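Local coordinates for zinc-type alcohol dehydrogenase-like protein YAHK (Escherichia coli, PDB 1UUF) that reduces a wide range of aldehydes to their alcohols as a zinc-dependent enzyme, with a strong preference for NADPH over NADH, at residues 64-69 with 132-137; 229-234 with 240-245. All blocks are in the same frame, centred on the assembly; numbering follows the deposited sequence.

How the interactions relate
The two contacts illustrate how a zinc-containing alcohol dehydrogenase divides its work between two folding units. Interaction 1 comes first along the chain and lies in the GroES-like catalytic part, where helix 61-68 meets the loop that follows strand 131-132, beside the catalytic zinc. Interaction 2 opens after it has closed, and joins helix 231-237 to strand 241-244, an outermost strand, within this chain, of the Rossmann-type parallel sheet. The centres of interactions 1 and 2 are about 33 Å apart, on opposite sides of the chain's centre, and they share no helix, strand or sheet. One contact belongs to the surroundings of the catalytic metal, the other to the framework of the nucleotide-binding fold.

Interaction 1. Residues 64-69 with 132-137; sequences LHQVRS and GTYNSP
Gln66 reaches from helix 61-68 into the angle between Tyr134 and Asn135, two consecutive residues of the loop after strand 131-132, and supplies over half of the 144 Å² buried here. Its CG lies anti to the backbone N (chi1 -161°) and the chain then bends at chi2, which carries the aliphatic part alongside the tyrosine: Gln66 CG is 3.6 Å from Tyr134 CE1, and Gln66 CB is 3.9 Å from the same ring carbon. The amide beyond it comes up to the edge of the ring, its plane turned 88° from that of the ring. Against Asn135 the arrangement is different, for the two amides are stacked, only 25° from parallel, with Gln66 CD 4.0 Å from Asn135 CG. No hydrogen bond links the segments. Elsewhere Tyr134 stacks on His82, a ligand of the catalytic zinc, and its OH makes a weak hydrogen bond to Asp63 OD1, so the ring belongs to the second shell of the metal site. With an alanine here, the CE1 edge of Tyr134 and the amide of Asn135 would probably lose this neighbour, and the gap is likely to leave the loop less firmly set against the helix. The chemistry is van der Waals packing and amide stacking, which probably constrains the loop by shape alone, one residue removed from the zinc ligand His82.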
ATOM      1  N   LEU A  64      -7.190 -26.238   7.474  1.00 18.19           N
ATOM      2  CA  LEU A  64      -8.009 -26.185   8.674  1.00 21.10           C
ATOM      3  C   LEU A  64      -9.230 -25.304   8.438  1.00 22.26           C
ATOM      4  O   LEU A  64     -10.365 -25.718   8.678  1.00 23.60           O
ATOM      5  CB  LEU A  64      -7.166 -25.639   9.830  1.00 21.69           C
ATOM      6  CG  LEU A  64      -7.736 -25.602  11.249  1.00 24.36           C
ATOM      7  CD1 LEU A  64      -6.587 -25.418  12.230  1.00 24.09           C
ATOM      8  CD2 LEU A  64      -8.751 -24.477  11.389  1.00 24.61           C
ATOM      9  N   HIS A  65      -8.986 -24.089   7.957  1.00 23.04           N
ATOM     10  CA  HIS A  65     -10.055 -23.137   7.674  1.00 24.52           C
ATOM     11  C   HIS A  65     -11.087 -23.727   6.715  1.00 25.68           C
ATOM     12  O   HIS A  65     -12.291 -23.622   6.944  1.00 24.83           O
ATOM     13  CB  HIS A  65      -9.456 -21.852   7.091  1.00 26.60           C
ATOM     14  CG  HIS A  65     -10.474 -20.867   6.602  1.00 29.02           C
ATOM     15  ND1 HIS A  65     -11.151 -21.024   5.412  1.00 29.08           N
ATOM     16  CD2 HIS A  65     -10.925 -19.709   7.142  1.00 30.57           C
ATOM     17  CE1 HIS A  65     -11.975 -20.005   5.238  1.00 30.46           C
ATOM     18  NE2 HIS A  65     -11.857 -19.193   6.273  1.00 30.53           N
ATOM     19  N   GLN A  66     -10.610 -24.362   5.650  1.00 25.50           N
ATOM     20  CA  GLN A  66     -11.488 -24.956   4.648  1.00 26.13           C
ATOM     21  C   GLN A  66     -12.448 -26.002   5.216  1.00 27.67           C
ATOM     22  O   GLN A  66     -13.632 -26.006   4.886  1.00 26.46           O
ATOM     23  CB  GLN A  66     -10.648 -25.593   3.537  1.00 26.52           C
ATOM     24  CG  GLN A  66     -11.391 -25.845   2.230  1.00 27.85           C
ATOM     25  CD  GLN A  66     -11.714 -24.565   1.481  1.00 27.87           C
ATOM     26  OE1 GLN A  66     -12.787 -23.983   1.645  1.00 29.01           O
ATOM     27  NE2 GLN A  66     -10.775 -24.111   0.660  1.00 27.58           N
ATOM     28  N   VAL A  67     -11.945 -26.890   6.068  1.00 29.01           N
ATOM     29  CA  VAL A  67     -12.791 -27.937   6.634  1.00 31.08           C
ATOM     30  C   VAL A  67     -13.594 -27.549   7.873  1.00 33.04           C
ATOM     31  O   VAL A  67     -14.464 -28.307   8.305  1.00 34.58           O
ATOM     32  CB  VAL A  67     -11.968 -29.200   6.973  1.00 31.65           C
ATOM     33  CG1 VAL A  67     -11.486 -29.860   5.697  1.00 30.47           C
ATOM     34  CG2 VAL A  67     -10.792 -28.835   7.858  1.00 31.33           C
ATOM     35  N   ARG A  68     -13.320 -26.383   8.444  1.00 33.37           N
ATOM     36  CA  ARG A  68     -14.046 -25.963   9.635  1.00 35.97           C
ATOM     37  C   ARG A  68     -14.878 -24.695   9.472  1.00 38.05           C
ATOM     38  O   ARG A  68     -15.982 -24.599  10.010  1.00 38.80           O
ATOM     39  CB  ARG A  68     -13.076 -25.793  10.807  1.00 34.95           C
ATOM     40  CG  ARG A  68     -12.433 -27.095  11.256  1.00 33.59           C
ATOM     41  CD  ARG A  68     -11.624 -26.911  12.531  1.00 33.72           C
ATOM     42  NE  ARG A  68     -11.094 -28.182  13.017  1.00 33.84           N
ATOM     43  CZ  ARG A  68     -10.388 -28.326  14.135  1.00 33.47           C
ATOM     44  NH1 ARG A  68     -10.121 -27.273  14.895  1.00 33.99           N
ATOM     45  NH2 ARG A  68      -9.950 -29.524  14.493  1.00 33.25           N
ATOM     46  N   SER A  69     -14.357 -23.723   8.730  1.00 39.94           N
ATOM     47  CA  SER A  69     -15.069 -22.467   8.525  1.00 41.62           C
ATOM     48  C   SER A  69     -16.430 -22.671   7.868  1.00 42.76           C
ATOM     49  O   SER A  69     -16.567 -23.446   6.920  1.00 42.01           O
ATOM     50  CB  SER A  69     -14.230 -21.512   7.676  1.00 42.20           C
ATOM     51  OG  SER A  69     -14.878 -20.261   7.536  1.00 43.38           O
ATOM     52  N   GLY A 132      -7.930 -24.004  -7.750  1.00 15.64           N
ATOM     53  CA  GLY A 132      -7.172 -24.362  -6.565  1.00 13.43           C
ATOM     54  C   GLY A 132      -7.024 -25.863  -6.417  1.00 13.51           C
ATOM     55  O   GLY A 132      -7.873 -26.631  -6.864  1.00 13.13           O
ATOM     56  N   THR A 133      -5.941 -26.277  -5.771  1.00 11.11           N
ATOM     57  CA  THR A 133      -5.655 -27.687  -5.559  1.00 11.79           C
ATOM     58  C   THR A 133      -6.829 -28.399  -4.894  1.00 12.50           C
ATOM     59  O   THR A 133      -7.032 -29.593  -5.105  1.00 11.58           O
ATOM     60  CB  THR A 133      -4.367 -27.826  -4.748  1.00 11.32           C
ATOM     61  OG1 THR A 133      -3.338 -27.099  -5.430  1.00 11.25           O
ATOM     62  CG2 THR A 133      -3.945 -29.285  -4.625  1.00 11.68           C
ATOM     63  N   TYR A 134      -7.589 -27.669  -4.084  1.00 13.80           N
ATOM     64  CA  TYR A 134      -8.788 -28.237  -3.477  1.00 13.89           C
ATOM     65  C   TYR A 134      -9.903 -27.198  -3.390  1.00 15.57           C
ATOM     66  O   TYR A 134      -9.643 -26.001  -3.259  1.00 14.91           O
ATOM     67  CB  TYR A 134      -8.502 -28.862  -2.096  1.00 14.28           C
ATOM     68  CG  TYR A 134      -7.916 -27.952  -1.042  1.00 13.21           C
ATOM     69  CD1 TYR A 134      -8.700 -27.005  -0.385  1.00 14.24           C
ATOM     70  CD2 TYR A 134      -6.582 -28.078  -0.661  1.00 14.06           C
ATOM     71  CE1 TYR A 134      -8.167 -26.209   0.631  1.00 15.43           C
ATOM     72  CE2 TYR A 134      -6.039 -27.291   0.347  1.00 13.54           C
ATOM     73  CZ  TYR A 134      -6.836 -26.361   0.991  1.00 14.56           C
ATOM     74  OH  TYR A 134      -6.295 -25.595   1.996  1.00 15.25           O
ATOM     75  N   ASN A 135     -11.136 -27.680  -3.527  1.00 16.51           N
ATOM     76  CA  ASN A 135     -12.358 -26.875  -3.452  1.00 16.70           C
ATOM     77  C   ASN A 135     -12.745 -26.052  -4.682  1.00 18.61           C
ATOM     78  O   ASN A 135     -13.631 -25.202  -4.597  1.00 20.15           O
ATOM     79  CB  ASN A 135     -12.315 -25.946  -2.236  1.00 18.02           C
ATOM     80  CG  ASN A 135     -13.704 -25.500  -1.802  1.00 20.00           C
ATOM     81  OD1 ASN A 135     -14.050 -24.319  -1.874  1.00 21.20           O
ATOM     82  ND2 ASN A 135     -14.508 -26.452  -1.355  1.00 20.89           N
ATOM     83  N   SER A 136     -12.102 -26.294  -5.820  1.00 17.47           N
ATOM     84  CA  SER A 136     -12.438 -25.550  -7.032  1.00 16.92           C
ATOM     85  C   SER A 136     -13.164 -26.432  -8.041  1.00 15.47           C
ATOM     86  O   SER A 136     -12.939 -27.635  -8.099  1.00 15.59           O
ATOM     87  CB  SER A 136     -11.173 -24.977  -7.682  1.00 14.31           C
ATOM     88  OG  SER A 136     -10.692 -23.860  -6.963  1.00 16.12           O
ATOM     89  N   PRO A 137     -14.057 -25.840  -8.851  1.00 16.43           N
ATOM     90  CA  PRO A 137     -14.777 -26.647  -9.840  1.00 18.77           C
ATOM     91  C   PRO A 137     -13.840 -27.265 -10.877  1.00 18.94           C
ATOM     92  O   PRO A 137     -12.870 -26.637 -11.307  1.00 20.75           O
ATOM     93  CB  PRO A 137     -15.763 -25.647 -10.454  1.00 17.63           C
ATOM     94  CG  PRO A 137     -15.084 -24.323 -10.268  1.00 19.60           C
ATOM     95  CD  PRO A 137     -14.516 -24.442  -8.873  1.00 18.28           C
TER

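Interaction 2. Residues 229-234 with 240-245; sequences AKREAA and DEVVNS
Val242, on strand 241-244, presents both its methyl groups to helix 231-237, and they find separate partners one helical turn apart. CG2 meets the methyl of Ala234, with Ala234 CB 3.6 Å from Val242 CG2, while CG1 lies against the aliphatic start of the arginine, Arg231 CG being 3.8 Å from Val242 CG1. This is the tight part of the contact: the alanine, buried on the strand-facing side of the helix, is small enough to allow a close approach, and the valine methyls lie against both helical residues. Packing of this kind joins helix and strand in the beta-alpha-beta unit of strand 220-225, helix 231-237 and strand 241-244, part of the Rossmann-type domain.

Between the segments themselves, the polar end of the arginine meets the strand more loosely. Beyond its CG the arginine chain bends at chi3 (-65°), bringing the guanidinium along the strand to the backbone of Val242. Arg231 NH1 stands 3.1 Å from Val242 O, with the oxygen at the guanidinium edge, yet the N-H...O angle of 122° makes this a weak hydrogen bond. Arg231 NH2 passes Asn244 CB at 3.6 Å, a contact without direction. The firmer anchors are charged: NH2 forms salt bridges to Glu228 and Glu250. Both acids also serve Asn244, its ND2 bonding Glu228 and its backbone N bonding Glu250, while its OD1 accepts from Arg246 N. Glu232, on the same helix, is exposed and points away from the strand.

Apolar contact thus probably sets the spacing of helix and strand, whereas two shared carboxylates tie the partly exposed arginine to the end of the strand and probably balance its charge.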
ATOM      1  N   ALA A 229       8.753 -15.881  25.052  1.00 23.85           N
ATOM      2  CA  ALA A 229       8.986 -17.305  24.859  1.00 22.71           C
ATOM      3  C   ALA A 229       9.602 -17.682  23.517  1.00 22.24           C
ATOM      4  O   ALA A 229      10.395 -18.620  23.439  1.00 21.01           O
ATOM      5  CB  ALA A 229       7.683 -18.068  25.058  1.00 25.29           C
ATOM      6  N   LYS A 230       9.256 -16.953  22.459  1.00 19.38           N
ATOM      7  CA  LYS A 230       9.774 -17.282  21.135  1.00 18.82           C
ATOM      8  C   LYS A 230      10.969 -16.451  20.684  1.00 16.38           C
ATOM      9  O   LYS A 230      11.398 -16.549  19.536  1.00 16.03           O
ATOM     10  CB  LYS A 230       8.643 -17.170  20.111  1.00 20.67           C
ATOM     11  CG  LYS A 230       7.411 -17.970  20.508  1.00 25.27           C
ATOM     12  CD  LYS A 230       6.272 -17.803  19.521  1.00 30.06           C
ATOM     13  CE  LYS A 230       6.533 -18.568  18.241  1.00 32.31           C
ATOM     14  NZ  LYS A 230       5.438 -18.349  17.255  1.00 35.98           N
ATOM     15  N   ARG A 231      11.522 -15.648  21.586  1.00 16.03           N
ATOM     16  CA  ARG A 231      12.660 -14.810  21.229  1.00 14.50           C
ATOM     17  C   ARG A 231      13.874 -15.629  20.792  1.00 15.37           C
ATOM     18  O   ARG A 231      14.457 -15.365  19.742  1.00 14.02           O
ATOM     19  CB  ARG A 231      13.045 -13.898  22.398  1.00 15.09           C
ATOM     20  CG  ARG A 231      14.187 -12.945  22.070  1.00 14.79           C
ATOM     21  CD  ARG A 231      14.576 -12.110  23.277  1.00 19.42           C
ATOM     22  NE  ARG A 231      13.503 -11.211  23.691  1.00 18.73           N
ATOM     23  CZ  ARG A 231      13.277 -10.014  23.156  1.00 22.08           C
ATOM     24  NH1 ARG A 231      14.053  -9.560  22.182  1.00 21.34           N
ATOM     25  NH2 ARG A 231      12.272  -9.269  23.597  1.00 22.74           N
ATOM     26  N   GLU A 232      14.261 -16.620  21.591  1.00 14.48           N
ATOM     27  CA  GLU A 232      15.408 -17.448  21.237  1.00 14.36           C
ATOM     28  C   GLU A 232      15.141 -18.228  19.957  1.00 14.25           C
ATOM     29  O   GLU A 232      16.034 -18.404  19.128  1.00 14.78           O
ATOM     30  CB  GLU A 232      15.743 -18.421  22.370  1.00 16.75           C
ATOM     31  CG  GLU A 232      16.417 -17.766  23.560  1.00 20.52           C
ATOM     32  CD  GLU A 232      17.717 -17.093  23.180  1.00 23.40           C
ATOM     33  OE1 GLU A 232      18.563 -17.751  22.537  1.00 25.06           O
ATOM     34  OE2 GLU A 232      17.895 -15.906  23.525  1.00 27.09           O
ATOM     35  N   ALA A 233      13.905 -18.691  19.803  1.00 13.32           N
ATOM     36  CA  ALA A 233      13.517 -19.451  18.620  1.00 12.92           C
ATOM     37  C   ALA A 233      13.705 -18.629  17.347  1.00 12.54           C
ATOM     38  O   ALA A 233      14.157 -19.151  16.323  1.00 13.23           O
ATOM     39  CB  ALA A 233      12.063 -19.898  18.745  1.00 15.99           C
ATOM     40  N   ALA A 234      13.351 -17.348  17.410  1.00 12.58           N
ATOM     41  CA  ALA A 234      13.482 -16.455  16.261  1.00 14.07           C
ATOM     42  C   ALA A 234      14.951 -16.276  15.902  1.00 15.67           C
ATOM     43  O   ALA A 234      15.310 -16.248  14.728  1.00 16.44           O
ATOM     44  CB  ALA A 234      12.850 -15.105  16.569  1.00 14.86           C
ATOM     45  N   ASP A 240      18.451 -11.535  12.761  1.00 14.53           N
ATOM     46  CA  ASP A 240      19.612 -10.817  13.275  1.00 16.12           C
ATOM     47  C   ASP A 240      19.233 -10.102  14.561  1.00 15.88           C
ATOM     48  O   ASP A 240      20.070  -9.898  15.443  1.00 15.43           O
ATOM     49  CB  ASP A 240      20.108  -9.802  12.246  1.00 17.43           C
ATOM     50  CG  ASP A 240      20.596 -10.460  10.978  1.00 21.42           C
ATOM     51  OD1 ASP A 240      21.556 -11.256  11.057  1.00 21.91           O
ATOM     52  OD2 ASP A 240      20.020 -10.190   9.905  1.00 21.06           O
ATOM     53  N   GLU A 241      17.965  -9.715  14.651  1.00 13.62           N
ATOM     54  CA  GLU A 241      17.438  -9.031  15.827  1.00 14.63           C
ATOM     55  C   GLU A 241      16.023  -9.528  16.077  1.00 13.98           C
ATOM     56  O   GLU A 241      15.343  -9.974  15.152  1.00 10.84           O
ATOM     57  CB  GLU A 241      17.385  -7.517  15.609  1.00 16.42           C
ATOM     58  CG  GLU A 241      18.730  -6.818  15.498  1.00 20.17           C
ATOM     59  CD  GLU A 241      18.576  -5.315  15.330  1.00 23.11           C
ATOM     60  OE1 GLU A 241      18.270  -4.857  14.207  1.00 23.01           O
ATOM     61  OE2 GLU A 241      18.747  -4.589  16.328  1.00 24.57           O
ATOM     62  N   VAL A 242      15.586  -9.449  17.327  1.00 13.03           N
ATOM     63  CA  VAL A 242      14.242  -9.866  17.686  1.00 13.09           C
ATOM     64  C   VAL A 242      13.604  -8.790  18.548  1.00 14.54           C
ATOM     65  O   VAL A 242      14.253  -8.201  19.419  1.00 15.02           O
ATOM     66  CB  VAL A 242      14.240 -11.204  18.459  1.00 12.66           C
ATOM     67  CG1 VAL A 242      12.818 -11.586  18.826  1.00 14.31           C
ATOM     68  CG2 VAL A 242      14.862 -12.295  17.605  1.00 14.16           C
ATOM     69  N   VAL A 243      12.333  -8.521  18.284  1.00 12.66           N
ATOM     70  CA  VAL A 243      11.597  -7.517  19.033  1.00 13.67           C
ATOM     71  C   VAL A 243      10.281  -8.075  19.555  1.00 14.23           C
ATOM     72  O   VAL A 243       9.559  -8.763  18.835  1.00 14.31           O
ATOM     73  CB  VAL A 243      11.290  -6.287  18.149  1.00 14.11           C
ATOM     74  CG1 VAL A 243      10.370  -5.319  18.890  1.00 15.53           C
ATOM     75  CG2 VAL A 243      12.584  -5.588  17.764  1.00 15.94           C
ATOM     76  N   ASN A 244       9.986  -7.803  20.823  1.00 13.77           N
ATOM     77  CA  ASN A 244       8.718  -8.228  21.402  1.00 15.07           C
ATOM     78  C   ASN A 244       7.836  -7.026  21.105  1.00 15.66           C
ATOM     79  O   ASN A 244       7.997  -5.970  21.716  1.00 17.18           O
ATOM     80  CB  ASN A 244       8.827  -8.415  22.914  1.00 16.34           C
ATOM     81  CG  ASN A 244       7.528  -8.901  23.527  1.00 17.16           C
ATOM     82  OD1 ASN A 244       6.445  -8.465  23.136  1.00 17.93           O
ATOM     83  ND2 ASN A 244       7.630  -9.803  24.496  1.00 19.31           N
ATOM     84  N   SER A 245       6.914  -7.180  20.161  1.00 15.79           N
ATOM     85  CA  SER A 245       6.054  -6.075  19.762  1.00 15.30           C
ATOM     86  C   SER A 245       5.182  -5.498  20.873  1.00 17.26           C
ATOM     87  O   SER A 245       4.562  -4.448  20.689  1.00 19.47           O
ATOM     88  CB  SER A 245       5.180  -6.491  18.573  1.00 15.20           C
ATOM     89  OG  SER A 245       4.382  -7.617  18.880  1.00 16.97           O
TER